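Local coordinates for protein diaminopimelate decarboxylase (Psychromonas ingrahamii, PDB 4XG1) that probably catalyses the pyridoxal 5'-phosphate-dependent decarboxylation of meso-diaminopimelate to L-lysine, the last step of lysine biosynthesis by the diaminopimelate pathway, at residues Val197-Gly202 and Asp216-Leu221; Pro210-Leu215 and Met257-Asn262; Ile149-Asn154 and Glu177-Val182. All coordinates share one frame; numbering follows the deposited sequence.

Contact 1. Residues Val197-Gly202 and Asp216-Leu221. With LLP ((2S)-2-amino-6-[[3-hydroxy-2-methyl-5-(phosphonooxymethyl)pyridin-4-yl]methylideneamino]hexanoic acid), chain T; SCN (thiocyanate ion), chain M.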
ATOM      1  N   VAL B 197       6.165  27.061  16.254  1.00 24.26           N
ATOM      2  CA  VAL B 197       4.860  26.936  15.628  1.00 23.99           C
ATOM      3  C   VAL B 197       5.017  26.154  14.337  1.00 21.96           C
ATOM      4  O   VAL B 197       5.949  26.389  13.545  1.00 22.51           O
ATOM      5  CB  VAL B 197       4.277  28.329  15.363  1.00 26.09           C
ATOM      6  CG1 VAL B 197       3.136  28.289  14.339  1.00 26.64           C
ATOM      7  CG2 VAL B 197       3.766  28.895  16.673  1.00 27.31           C
ATOM      8  N   ASP B 198       4.061  25.270  14.086  1.00 21.26           N
ATOM      9  CA  ASP B 198       4.125  24.372  12.930  1.00 21.18           C
ATOM     10  C   ASP B 198       2.829  24.348  12.120  1.00 20.50           C
ATOM     11  O   ASP B 198       1.734  24.544  12.654  1.00 18.72           O
ATOM     12  CB  ASP B 198       4.440  22.959  13.449  1.00 21.64           C
ATOM     13  CG  ASP B 198       4.272  21.890  12.395  1.00 22.93           C
ATOM     14  OD1 ASP B 198       5.056  21.881  11.402  1.00 22.11           O
ATOM     15  OD2 ASP B 198       3.339  21.076  12.579  1.00 22.17           O
ATOM     16  N   CYS B 199       2.966  24.139  10.816  1.00 19.78           N
ATOM     17  CA  CYS B 199       1.832  23.808  10.008  1.00 18.69           C
ATOM     18  C   CYS B 199       2.184  22.992   8.765  1.00 17.39           C
ATOM     19  O   CYS B 199       3.341  22.993   8.294  1.00 18.00           O
ATOM     20  CB  CYS B 199       1.102  25.063   9.574  1.00 19.08           C
ATOM     21  SG  CYS B 199       1.990  25.899   8.238  1.00 22.51           S
ATOM     22  N   HIS B 200       1.172  22.301   8.239  1.00 15.14           N
ATOM     23  CA  HIS B 200       1.315  21.662   6.959  1.00 15.07           C
ATOM     24  C   HIS B 200      -0.052  21.731   6.253  1.00 13.52           C
ATOM     25  O   HIS B 200      -1.001  21.206   6.768  1.00 13.69           O
ATOM     26  CB  HIS B 200       1.828  20.219   7.133  1.00 15.13           C
ATOM     27  CG  HIS B 200       1.898  19.453   5.855  1.00 15.60           C
ATOM     28  ND1 HIS B 200       2.974  19.535   5.004  1.00 16.27           N
ATOM     29  CD2 HIS B 200       1.015  18.622   5.259  1.00 16.53           C
ATOM     30  CE1 HIS B 200       2.752  18.807   3.926  1.00 16.65           C
ATOM     31  NE2 HIS B 200       1.577  18.219   4.066  1.00 17.70           N
ATOM     32  N   ILE B 201      -0.126  22.386   5.102  1.00 11.40           N
ATOM     33  CA  ILE B 201      -1.410  22.803   4.551  1.00 11.08           C
ATOM     34  C   ILE B 201      -1.966  21.899   3.440  1.00 10.42           C
ATOM     35  O   ILE B 201      -3.155  21.965   3.125  1.00  9.57           O
ATOM     36  CB  ILE B 201      -1.379  24.244   4.011  1.00 11.34           C
ATOM     37  CG1 ILE B 201      -0.239  24.463   3.020  1.00 11.28           C
ATOM     38  CG2 ILE B 201      -1.175  25.190   5.166  1.00 11.85           C
ATOM     39  CD1 ILE B 201      -0.422  25.703   2.171  1.00 11.35           C
ATOM     40  N   GLY B 202      -1.101  21.041   2.897  1.00  9.57           N
ATOM     41  CA  GLY B 202      -1.503  20.029   1.971  1.00  9.12           C
ATOM     42  C   GLY B 202      -0.314  19.552   1.183  1.00  9.05           C
ATOM     43  O   GLY B 202       0.818  19.865   1.510  1.00  9.36           O
ATOM     44  N   ASP B 216       1.473  34.436   6.812  1.00 24.75           N
ATOM     45  CA  ASP B 216       0.844  35.640   7.388  1.00 25.01           C
ATOM     46  C   ASP B 216       0.099  35.328   8.670  1.00 25.12           C
ATOM     47  O   ASP B 216       0.344  35.946   9.695  1.00 31.49           O
ATOM     48  CB  ASP B 216      -0.089  36.294   6.367  1.00 26.06           C
ATOM     49  CG  ASP B 216       0.674  36.949   5.193  1.00 27.68           C
ATOM     50  OD1 ASP B 216       1.924  37.062   5.281  1.00 29.36           O
ATOM     51  OD2 ASP B 216       0.039  37.335   4.179  1.00 27.69           O
ATOM     52  N   LYS B 217      -0.809  34.369   8.640  1.00 24.75           N
ATOM     53  CA  LYS B 217      -1.677  34.129   9.802  1.00 24.48           C
ATOM     54  C   LYS B 217      -0.955  33.522  10.935  1.00 22.99           C
ATOM     55  O   LYS B 217      -1.385  33.639  12.083  1.00 24.44           O
ATOM     56  CB  LYS B 217      -2.821  33.221   9.434  1.00 26.83           C
ATOM     57  CG  LYS B 217      -3.363  33.674   8.083  1.00 29.91           C
ATOM     58  CD  LYS B 217      -4.721  34.274   8.252  1.00 33.65           C
ATOM     59  CE  LYS B 217      -5.343  34.318   6.889  1.00 36.61           C
ATOM     60  NZ  LYS B 217      -6.734  34.796   6.973  1.00 41.98           N
ATOM     61  N   LEU B 218       0.125  32.829  10.630  1.00 22.62           N
ATOM     62  CA  LEU B 218       0.950  32.261  11.688  1.00 22.79           C
ATOM     63  C   LEU B 218       1.868  33.324  12.345  1.00 22.07           C
ATOM     64  O   LEU B 218       2.096  33.264  13.558  1.00 21.71           O
ATOM     65  CB  LEU B 218       1.782  31.073  11.166  1.00 21.55           C
ATOM     66  CG  LEU B 218       0.989  29.863  10.669  1.00 21.27           C
ATOM     67  CD1 LEU B 218       1.911  28.858   9.995  1.00 20.52           C
ATOM     68  CD2 LEU B 218       0.183  29.175  11.751  1.00 21.39           C
ATOM     69  N   LEU B 219       2.333  34.294  11.561  1.00 23.10           N
ATOM     70  CA  LEU B 219       3.093  35.425  12.114  1.00 26.29           C
ATOM     71  C   LEU B 219       2.236  36.251  13.053  1.00 29.50           C
ATOM     72  O   LEU B 219       2.615  36.505  14.190  1.00 35.16           O
ATOM     73  CB  LEU B 219       3.644  36.311  11.020  1.00 25.62           C
ATOM     74  CG  LEU B 219       4.677  35.620  10.131  1.00 24.99           C
ATOM     75  CD1 LEU B 219       5.135  36.514   8.998  1.00 24.41           C
ATOM     76  CD2 LEU B 219       5.870  35.164  10.954  1.00 24.93           C
ATOM     77  N   ILE B 220       1.039  36.592  12.600  1.00 30.88           N
ATOM     78  CA  ILE B 220       0.038  37.209  13.461  1.00 29.90           C
ATOM     79  C   ILE B 220      -0.069  36.437  14.752  1.00 28.61           C
ATOM     80  O   ILE B 220      -0.058  37.033  15.849  1.00 35.57           O
ATOM     81  CB  ILE B 220      -1.343  37.266  12.760  1.00 30.72           C
ATOM     82  CG1 ILE B 220      -1.334  38.339  11.692  1.00 32.00           C
ATOM     83  CG2 ILE B 220      -2.475  37.517  13.747  1.00 28.69           C
ATOM     84  CD1 ILE B 220      -2.427  38.153  10.648  1.00 36.15           C
ATOM     85  N   LEU B 221      -0.208  35.122  14.646  1.00 26.04           N
ATOM     86  CA  LEU B 221      -0.360  34.286  15.856  1.00 27.44           C
ATOM     87  C   LEU B 221       0.886  34.331  16.739  1.00 29.98           C
ATOM     88  O   LEU B 221       0.781  34.258  17.966  1.00 26.71           O
ATOM     89  CB  LEU B 221      -0.650  32.819  15.490  1.00 25.42           C
ATOM     90  CG  LEU B 221      -0.518  31.786  16.618  1.00 22.78           C
ATOM     91  CD1 LEU B 221      -1.525  32.052  17.722  1.00 22.10           C
ATOM     92  CD2 LEU B 221      -0.705  30.356  16.117  1.00 23.81           C
TER
HETATM   93  N1  LLP T 508       5.131  17.367   6.549  1.00  9.41           N
HETATM   94  C2  LLP T 508       4.021  16.754   6.976  1.00  9.06           C
HETATM   95  C2' LLP T 508       3.554  16.981   8.391  1.00  9.02           C
HETATM   96  C3  LLP T 508       3.320  15.857   6.037  1.00  9.09           C
HETATM   97  O3  LLP T 508       2.177  15.237   6.411  1.00  9.55           O
HETATM   98  C4  LLP T 508       3.840  15.690   4.676  1.00  8.87           C
HETATM   99  C4' LLP T 508       3.182  14.833   3.642  1.00  9.12           C
HETATM  100  C5  LLP T 508       5.074  16.423   4.325  1.00  8.42           C
HETATM  101  C6  LLP T 508       5.659  17.213   5.305  1.00  9.07           C
HETATM  102  C5' LLP T 508       5.724  16.322   2.972  1.00  7.86           C
HETATM  103  OP4 LLP T 508       4.909  16.741   1.951  1.00  7.19           O
HETATM  104  P   LLP T 508       5.376  16.814   0.420  1.00  7.64           P
HETATM  105  OP1 LLP T 508       6.040  15.467   0.175  1.00  7.01           O
HETATM  106  OP2 LLP T 508       4.132  17.181  -0.423  1.00  6.90           O
HETATM  107  OP3 LLP T 508       6.257  18.067   0.255  1.00  7.61           O
HETATM  108  N   LLP T 508       0.972   9.491  -0.575  1.00  8.90           N
HETATM  109  CA  LLP T 508       0.641  10.840  -1.192  1.00  9.03           C
HETATM  110  CB  LLP T 508       1.467  11.954  -0.559  1.00  9.14           C
HETATM  111  CG  LLP T 508       0.803  12.730   0.562  1.00  9.21           C
HETATM  112  CD  LLP T 508       1.697  12.872   1.774  1.00  9.07           C
HETATM  113  CE  LLP T 508       1.068  13.846   2.788  1.00  9.33           C
HETATM  114  NZ  LLP T 508       1.881  14.270   3.947  1.00  9.17           N
HETATM  115  C   LLP T 508       1.008  10.804  -2.656  1.00  8.89           C
HETATM  116  O   LLP T 508       1.575   9.844  -3.149  1.00  8.30           O
HETATM  117  OXT LLP T 508       0.773  11.732  -3.412  1.00  9.16           O
HETATM  118  S   SCN M 501      -2.288  17.308   5.035  1.00 41.09           S
HETATM  119  C   SCN M 501      -1.488  16.677   3.901  1.00 29.36           C
HETATM  120  N   SCN M 501      -0.862  16.284   3.008  1.00 21.76           N
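Leu218 sends its two methyls separately to Cys199 and Val197. CD1 of Leu218 sits against SG of Cys199 at 3.4 Å, a close apolar approach, while CD2 of Leu218 reaches CG1 of Val197 at 4.0 Å, the two side chains crossing obliquely. Val197 offers CG1 because that methyl lies anti to the backbone N (chi1 162°). This seam binds strand 192-198 to the following helix 209-227 in a beta-alpha-beta unit, continued by strand 234-236, of the TIM barrel that carries the cofactor. Farther along the segment, His200 belongs to the LLP pocket: its imidazole face lies against the pyridine ring of LLP, with LLP C3 3.5 Å above the imidazole plane, over its centre. NE2 of His200 gives a weak, bent hydrogen bond to N of a thiocyanate (3.3 Å, 142°), whose sulfur lies at the ring edge. A hydrogen bond between Gly239 N and ND1 of His200 helps set the ring's rotation. An alanine at His200 lacks the imidazole, so the pyridine ring would probably lose its cover on that face and Gly239 N its acceptor.

Contact 2. Residues Pro210-Leu215 and Met257-Asn262; sequences PFIEAL and MTAIIN
Ile212 and Leu215 of one helix meet Ala259 and Ile260 of another mainly through aliphatic side chains. Among the methyl contacts, Ile212 reaches across with CD1, which touches CB of Ala259 at 4.0 Å and CG1 of Ile260 at 4.2 Å. With CG1 anti to the carbonyl carbon and the chain folded at chi2 (-56°), CD1 is carried over to the neighbouring helix although the CB itself does not aim there. Leu215, with CG anti to its own N (chi1 174°), extends CD2 to CG2 of Ile260 at 4.1 Å, so Ile260 receives one partner on CG1 and the other on CG2.

A second kind of contact runs from methyl to backbone: CD1 of Ile212 lies 3.9 Å from O of Ala259, and CD2 of Leu215 lies 3.9 Å from O of Ile260. The axes of the two short segments come within 10.2 Å and cross at -24°, roughly parallel, as fits neighbouring helices of the outer layer of a TIM barrel. Inward, Ile260 also packs on Leu271 and Phe273 of strand 270-273. Phe211 meets Tyr256 of the second helix edge-to-face.

No hydrogen bond crosses between the two segments. Each helix satisfies its own backbone, as in Leu215 N to Phe211 O (2.8 Å), so their association here rests on shape and on the burial of aliphatic surface.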
ATOM      1  N   PRO B 210      -1.188  30.062  -1.263  1.00 15.19           N
ATOM      2  CA  PRO B 210      -1.653  29.515   0.009  1.00 14.65           C
ATOM      3  C   PRO B 210      -0.582  29.465   1.059  1.00 14.10           C
ATOM      4  O   PRO B 210      -0.866  29.510   2.261  1.00 12.99           O
ATOM      5  CB  PRO B 210      -2.124  28.093  -0.354  1.00 14.85           C
ATOM      6  CG  PRO B 210      -2.083  27.990  -1.814  1.00 15.09           C
ATOM      7  CD  PRO B 210      -1.194  29.071  -2.338  1.00 15.02           C
ATOM      8  N   PHE B 211       0.650  29.274   0.614  1.00 14.90           N
ATOM      9  CA  PHE B 211       1.765  29.166   1.558  1.00 15.01           C
ATOM     10  C   PHE B 211       1.951  30.511   2.267  1.00 15.49           C
ATOM     11  O   PHE B 211       2.013  30.603   3.489  1.00 15.75           O
ATOM     12  CB  PHE B 211       3.032  28.762   0.804  1.00 14.87           C
ATOM     13  CG  PHE B 211       2.969  27.381   0.218  1.00 13.43           C
ATOM     14  CD1 PHE B 211       3.040  26.260   1.057  1.00 13.51           C
ATOM     15  CD2 PHE B 211       2.827  27.182  -1.146  1.00 12.98           C
ATOM     16  CE1 PHE B 211       2.973  24.963   0.536  1.00 13.17           C
ATOM     17  CE2 PHE B 211       2.765  25.892  -1.670  1.00 12.97           C
ATOM     18  CZ  PHE B 211       2.819  24.780  -0.831  1.00 12.62           C
ATOM     19  N   ILE B 212       1.915  31.568   1.478  1.00 17.35           N
ATOM     20  CA  ILE B 212       2.039  32.916   2.012  1.00 18.30           C
ATOM     21  C   ILE B 212       0.890  33.214   2.926  1.00 17.64           C
ATOM     22  O   ILE B 212       1.042  33.677   4.056  1.00 17.13           O
ATOM     23  CB  ILE B 212       2.036  33.947   0.883  1.00 18.94           C
ATOM     24  CG1 ILE B 212       3.194  33.718  -0.086  1.00 18.54           C
ATOM     25  CG2 ILE B 212       2.161  35.332   1.472  1.00 20.30           C
ATOM     26  CD1 ILE B 212       4.572  33.712   0.545  1.00 18.80           C
ATOM     27  N   GLU B 213      -0.301  32.965   2.423  1.00 17.93           N
ATOM     28  CA  GLU B 213      -1.475  33.157   3.259  1.00 18.47           C
ATOM     29  C   GLU B 213      -1.315  32.496   4.607  1.00 17.74           C
ATOM     30  O   GLU B 213      -1.629  33.083   5.629  1.00 19.74           O
ATOM     31  CB  GLU B 213      -2.731  32.681   2.557  1.00 20.13           C
ATOM     32  CG  GLU B 213      -3.961  33.199   3.295  1.00 21.77           C
ATOM     33  CD  GLU B 213      -5.252  33.215   2.492  1.00 24.05           C
ATOM     34  OE1 GLU B 213      -5.268  32.922   1.258  1.00 28.99           O
ATOM     35  OE2 GLU B 213      -6.276  33.554   3.107  1.00 25.03           O
ATOM     36  N   ALA B 214      -0.809  31.279   4.612  1.00 17.40           N
ATOM     37  CA  ALA B 214      -0.586  30.531   5.843  1.00 18.68           C
ATOM     38  C   ALA B 214       0.477  31.171   6.735  1.00 19.31           C
ATOM     39  O   ALA B 214       0.305  31.294   7.960  1.00 17.81           O
ATOM     40  CB  ALA B 214      -0.172  29.103   5.508  1.00 18.73           C
ATOM     41  N   LEU B 215       1.579  31.564   6.111  1.00 19.77           N
ATOM     42  CA  LEU B 215       2.608  32.276   6.833  1.00 21.28           C
ATOM     43  C   LEU B 215       2.078  33.523   7.575  1.00 23.36           C
ATOM     44  O   LEU B 215       2.177  33.631   8.828  1.00 23.39           O
ATOM     45  CB  LEU B 215       3.722  32.667   5.868  1.00 21.70           C
ATOM     46  CG  LEU B 215       4.836  33.552   6.401  1.00 20.83           C
ATOM     47  CD1 LEU B 215       5.367  32.965   7.690  1.00 22.16           C
ATOM     48  CD2 LEU B 215       5.905  33.658   5.367  1.00 21.20           C
ATOM     49  N   MET B 257      10.695  29.697  -2.059  1.00 19.05           N
ATOM     50  CA  MET B 257      11.451  30.144  -0.890  1.00 21.21           C
ATOM     51  C   MET B 257      11.613  31.690  -0.826  1.00 22.51           C
ATOM     52  O   MET B 257      11.328  32.310   0.196  1.00 25.09           O
ATOM     53  CB  MET B 257      12.818  29.519  -0.905  1.00 21.55           C
ATOM     54  CG  MET B 257      13.577  29.713   0.359  1.00 20.91           C
ATOM     55  SD  MET B 257      12.974  28.852   1.792  1.00 25.52           S
ATOM     56  CE  MET B 257      13.095  27.165   1.136  1.00 26.23           C
ATOM     57  N   THR B 258      12.013  32.293  -1.931  1.00 25.25           N
ATOM     58  CA  THR B 258      12.198  33.744  -2.015  1.00 30.97           C
ATOM     59  C   THR B 258      10.943  34.494  -1.591  1.00 31.10           C
ATOM     60  O   THR B 258      11.017  35.403  -0.747  1.00 26.46           O
ATOM     61  CB  THR B 258      12.541  34.200  -3.458  1.00 33.25           C
ATOM     62  OG1 THR B 258      13.528  33.329  -4.033  1.00 31.86           O
ATOM     63  CG2 THR B 258      13.097  35.558  -3.430  1.00 34.76           C
ATOM     64  N   ALA B 259       9.789  34.087  -2.124  1.00 28.77           N
ATOM     65  CA  ALA B 259       8.536  34.684  -1.655  1.00 27.83           C
ATOM     66  C   ALA B 259       8.406  34.582  -0.123  1.00 26.55           C
ATOM     67  O   ALA B 259       8.033  35.559   0.574  1.00 30.64           O
ATOM     68  CB  ALA B 259       7.359  34.033  -2.339  1.00 27.31           C
ATOM     69  N   ILE B 260       8.736  33.425   0.419  1.00 23.18           N
ATOM     70  CA  ILE B 260       8.589  33.236   1.854  1.00 24.75           C
ATOM     71  C   ILE B 260       9.575  34.103   2.618  1.00 24.05           C
ATOM     72  O   ILE B 260       9.262  34.606   3.730  1.00 22.42           O
ATOM     73  CB  ILE B 260       8.718  31.738   2.232  1.00 24.48           C
ATOM     74  CG1 ILE B 260       7.441  30.999   1.857  1.00 24.51           C
ATOM     75  CG2 ILE B 260       8.951  31.549   3.730  1.00 25.60           C
ATOM     76  CD1 ILE B 260       7.570  29.493   1.829  1.00 25.88           C
ATOM     77  N   ILE B 261      10.767  34.245   2.050  1.00 25.83           N
ATOM     78  CA  ILE B 261      11.842  34.988   2.705  1.00 30.15           C
ATOM     79  C   ILE B 261      11.554  36.481   2.638  1.00 28.87           C
ATOM     80  O   ILE B 261      11.570  37.150   3.682  1.00 24.79           O
ATOM     81  CB  ILE B 261      13.186  34.709   2.024  1.00 32.68           C
ATOM     82  CG1 ILE B 261      13.422  33.214   2.102  1.00 32.33           C
ATOM     83  CG2 ILE B 261      14.305  35.579   2.619  1.00 31.90           C
ATOM     84  CD1 ILE B 261      14.423  32.796   3.140  1.00 32.07           C
ATOM     85  N   ASN B 262      11.228  36.961   1.433  1.00 28.36           N
ATOM     86  CA  ASN B 262      10.765  38.338   1.237  1.00 29.17           C
ATOM     87  C   ASN B 262       9.717  38.648   2.313  1.00 34.29           C
ATOM     88  O   ASN B 262       9.885  39.616   3.093  1.00 36.59           O
ATOM     89  CB  ASN B 262      10.205  38.588  -0.171  1.00 25.89           C
ATOM     90  CG  ASN B 262      11.257  38.441  -1.275  1.00 25.26           C
ATOM     91  OD1 ASN B 262      12.452  38.455  -1.008  1.00 24.64           O
ATOM     92  ND2 ASN B 262      10.807  38.308  -2.525  1.00 25.09           N
TER

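Contact 3. Residues Ile149-Asn154 and Glu177-Val182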
ATOM      1  N   ILE B 149       3.069  23.385  18.052  1.00 21.80           N
ATOM      2  CA  ILE B 149       1.734  22.943  17.803  1.00 20.30           C
ATOM      3  C   ILE B 149       1.540  23.064  16.332  1.00 18.56           C
ATOM      4  O   ILE B 149       1.920  24.064  15.728  1.00 19.37           O
ATOM      5  CB  ILE B 149       0.692  23.801  18.501  1.00 21.96           C
ATOM      6  CG1 ILE B 149       1.028  23.981  19.997  1.00 21.95           C
ATOM      7  CG2 ILE B 149      -0.710  23.186  18.351  1.00 21.52           C
ATOM      8  CD1 ILE B 149       0.758  22.763  20.833  1.00 20.54           C
ATOM      9  N   ARG B 150       0.981  22.019  15.741  1.00 17.85           N
ATOM     10  CA  ARG B 150       0.548  22.083  14.347  1.00 17.65           C
ATOM     11  C   ARG B 150      -0.795  22.849  14.290  1.00 17.50           C
ATOM     12  O   ARG B 150      -1.818  22.404  14.851  1.00 18.02           O
ATOM     13  CB  ARG B 150       0.378  20.697  13.741  1.00 17.00           C
ATOM     14  CG  ARG B 150       0.112  20.740  12.242  1.00 17.09           C
ATOM     15  CD  ARG B 150      -0.125  19.344  11.680  1.00 16.59           C
ATOM     16  NE  ARG B 150      -0.445  19.401  10.276  1.00 16.53           N
ATOM     17  CZ  ARG B 150      -0.551  18.353   9.486  1.00 15.75           C
ATOM     18  NH1 ARG B 150      -0.318  17.145   9.936  1.00 15.70           N
ATOM     19  NH2 ARG B 150      -0.881  18.535   8.224  1.00 16.80           N
ATOM     20  N   ILE B 151      -0.756  23.977  13.597  1.00 15.39           N
ATOM     21  CA  ILE B 151      -1.837  24.888  13.543  1.00 15.23           C
ATOM     22  C   ILE B 151      -2.428  24.891  12.161  1.00 14.71           C
ATOM     23  O   ILE B 151      -1.726  24.774  11.161  1.00 14.85           O
ATOM     24  CB  ILE B 151      -1.346  26.326  13.829  1.00 16.20           C
ATOM     25  CG1 ILE B 151      -0.825  26.430  15.245  1.00 15.76           C
ATOM     26  CG2 ILE B 151      -2.452  27.359  13.590  1.00 17.02           C
ATOM     27  CD1 ILE B 151      -1.830  25.997  16.284  1.00 15.97           C
ATOM     28  N   ASN B 152      -3.747  24.956  12.139  1.00 14.66           N
ATOM     29  CA  ASN B 152      -4.493  25.085  10.928  1.00 15.10           C
ATOM     30  C   ASN B 152      -4.943  26.521  10.788  1.00 15.98           C
ATOM     31  O   ASN B 152      -5.969  26.925  11.361  1.00 14.66           O
ATOM     32  CB  ASN B 152      -5.702  24.133  10.935  1.00 14.89           C
ATOM     33  CG  ASN B 152      -5.306  22.694  11.203  1.00 13.92           C
ATOM     34  OD1 ASN B 152      -4.165  22.324  11.026  1.00 12.96           O
ATOM     35  ND2 ASN B 152      -6.265  21.878  11.625  1.00 14.15           N
ATOM     36  N   PRO B 153      -4.209  27.286   9.973  1.00 17.29           N
ATOM     37  CA  PRO B 153      -4.688  28.622   9.700  1.00 17.72           C
ATOM     38  C   PRO B 153      -6.023  28.688   8.986  1.00 21.11           C
ATOM     39  O   PRO B 153      -6.450  27.751   8.314  1.00 21.74           O
ATOM     40  CB  PRO B 153      -3.601  29.226   8.831  1.00 16.92           C
ATOM     41  CG  PRO B 153      -2.660  28.121   8.463  1.00 17.31           C
ATOM     42  CD  PRO B 153      -3.201  26.835   8.984  1.00 17.25           C
ATOM     43  N   ASN B 154      -6.610  29.861   9.055  1.00 24.40           N
ATOM     44  CA  ASN B 154      -7.903  30.132   8.533  1.00 27.25           C
ATOM     45  C   ASN B 154      -7.567  30.696   7.185  1.00 27.52           C
ATOM     46  O   ASN B 154      -7.604  31.911   6.961  1.00 29.51           O
ATOM     47  CB  ASN B 154      -8.610  31.187   9.397  1.00 32.52           C
ATOM     48  CG  ASN B 154      -7.709  32.387   9.745  1.00 37.99           C
ATOM     49  OD1 ASN B 154      -7.851  33.432   9.121  1.00 42.43           O
ATOM     50  ND2 ASN B 154      -6.783  32.252  10.731  1.00 36.42           N
ATOM     51  N   GLU B 177      -8.309  29.149  15.847  1.00 30.14           N
ATOM     52  CA  GLU B 177      -9.217  29.743  16.838  1.00 31.04           C
ATOM     53  C   GLU B 177      -8.908  29.268  18.246  1.00 27.00           C
ATOM     54  O   GLU B 177      -9.277  29.913  19.205  1.00 26.85           O
ATOM     55  CB  GLU B 177     -10.686  29.432  16.485  1.00 34.70           C
ATOM     56  CG  GLU B 177     -11.218  30.186  15.265  1.00 40.06           C
ATOM     57  CD  GLU B 177     -10.811  29.532  13.900  1.00 47.93           C
ATOM     58  OE1 GLU B 177     -10.531  30.269  12.895  1.00 47.57           O
ATOM     59  OE2 GLU B 177     -10.763  28.258  13.813  1.00 49.60           O
ATOM     60  N   GLN B 178      -8.272  28.119  18.371  1.00 23.63           N
ATOM     61  CA  GLN B 178      -7.959  27.590  19.677  1.00 22.87           C
ATOM     62  C   GLN B 178      -6.478  27.566  19.931  1.00 21.45           C
ATOM     63  O   GLN B 178      -6.048  26.973  20.906  1.00 19.43           O
ATOM     64  CB  GLN B 178      -8.491  26.175  19.833  1.00 25.71           C
ATOM     65  CG  GLN B 178      -9.955  26.012  19.490  1.00 27.94           C
ATOM     66  CD  GLN B 178     -10.315  24.561  19.470  1.00 31.76           C
ATOM     67  OE1 GLN B 178      -9.863  23.789  20.314  1.00 33.10           O
ATOM     68  NE2 GLN B 178     -11.135  24.165  18.497  1.00 34.96           N
ATOM     69  N   ALA B 179      -5.695  28.220  19.077  1.00 20.80           N
ATOM     70  CA  ALA B 179      -4.245  28.146  19.195  1.00 23.80           C
ATOM     71  C   ALA B 179      -3.779  28.562  20.588  1.00 26.43           C
ATOM     72  O   ALA B 179      -3.174  27.773  21.321  1.00 27.22           O
ATOM     73  CB  ALA B 179      -3.571  28.997  18.121  1.00 23.80           C
ATOM     74  N   LEU B 180      -4.134  29.784  20.969  1.00 30.14           N
ATOM     75  CA  LEU B 180      -3.677  30.379  22.236  1.00 30.69           C
ATOM     76  C   LEU B 180      -4.085  29.517  23.402  1.00 30.37           C
ATOM     77  O   LEU B 180      -3.306  29.267  24.302  1.00 33.86           O
ATOM     78  CB  LEU B 180      -4.268  31.771  22.398  1.00 31.67           C
ATOM     79  CG  LEU B 180      -3.912  32.744  21.265  1.00 33.06           C
ATOM     80  CD1 LEU B 180      -4.887  33.926  21.158  1.00 33.53           C
ATOM     81  CD2 LEU B 180      -2.488  33.221  21.439  1.00 32.41           C
ATOM     82  N   ASP B 181      -5.292  28.999  23.349  1.00 31.53           N
ATOM     83  CA  ASP B 181      -5.762  28.183  24.426  1.00 34.11           C
ATOM     84  C   ASP B 181      -4.868  26.975  24.635  1.00 35.81           C
ATOM     85  O   ASP B 181      -4.605  26.603  25.777  1.00 40.57           O
ATOM     86  CB  ASP B 181      -7.210  27.770  24.192  1.00 36.88           C
ATOM     87  CG  ASP B 181      -8.128  28.966  24.077  1.00 40.22           C
ATOM     88  OD1 ASP B 181      -7.915  29.788  23.147  1.00 39.07           O
ATOM     89  OD2 ASP B 181      -9.039  29.073  24.918  1.00 41.76           O
ATOM     90  N   VAL B 182      -4.430  26.324  23.559  1.00 33.95           N
ATOM     91  CA  VAL B 182      -3.661  25.095  23.735  1.00 33.16           C
ATOM     92  C   VAL B 182      -2.201  25.455  23.977  1.00 31.06           C
ATOM     93  O   VAL B 182      -1.509  24.758  24.708  1.00 28.22           O
ATOM     94  CB  VAL B 182      -3.815  24.044  22.586  1.00 33.69           C
ATOM     95  CG1 VAL B 182      -5.264  23.605  22.403  1.00 33.31           C
ATOM     96  CG2 VAL B 182      -3.250  24.558  21.283  1.00 34.61           C
TER
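Ile151 touches Ala179, and Ile149 touches Val182, through single pairs of methyls. CD1 of Ile151 meets CB of Ala179 at 3.9 Å, its chain bent at chi2 (-56°) to bring that end toward the helix. Two residues back on the same side of the strand, CG2 of Ile149 lies 4.1 Å from CG2 of Val182. Beyond these pairs the bent chain of Glu177 folds over until OE1 comes within 4.1 Å of CB of Asn154, with no hydrogen bond between them. The alternation of the strand turns Ile149 and Ile151 outward to the helical layer of the TIM barrel, where helix 179-188 precedes strand 192-198, the parallel neighbour of strand 145-152. Val182 N bonds to O of Gln178, the N-cap residue, at 3.2 Å in the first turn of that helix. Around these pairs, Leu218 and Leu221 of helix 209-227 also touch Ile151, and Ile174 touches both Ile149 and Val182. Asn154 has its polar partner in Lys217, whose NZ is bonded to OD1. Arg150, between the two isoleucines, takes no part in this packing; its guanidinium makes a salt bridge with Glu126 and a hydrogen bond to the carbonyl of His200, tying the strand to the active-site loop.

How the contacts relate
All three contacts lie in the TIM-barrel part of the chain, on the same side of its centre. Contact 3 closes before contacts 1 and 2 open, and the segments of these two alternate along the chain. Contacts 1 and 3 are centred about 9 Å apart on neighbouring parallel strands, 192-198 and 145-152, with a probable hydrogen bond from Ile151 N to Asp198 O (2.7 Å). Contacts 1 and 2, centres about 10 Å apart, share helix 209-227, where Ile201 packs on Phe211 and Ala214. Contacts 2 and 3 are about 19 Å apart, touching through Ala214 and Pro153. Contacts 1 and 3 join helices to strands of the barrel that carries His200 to the cofactor; contact 2 joins two outer-layer helices.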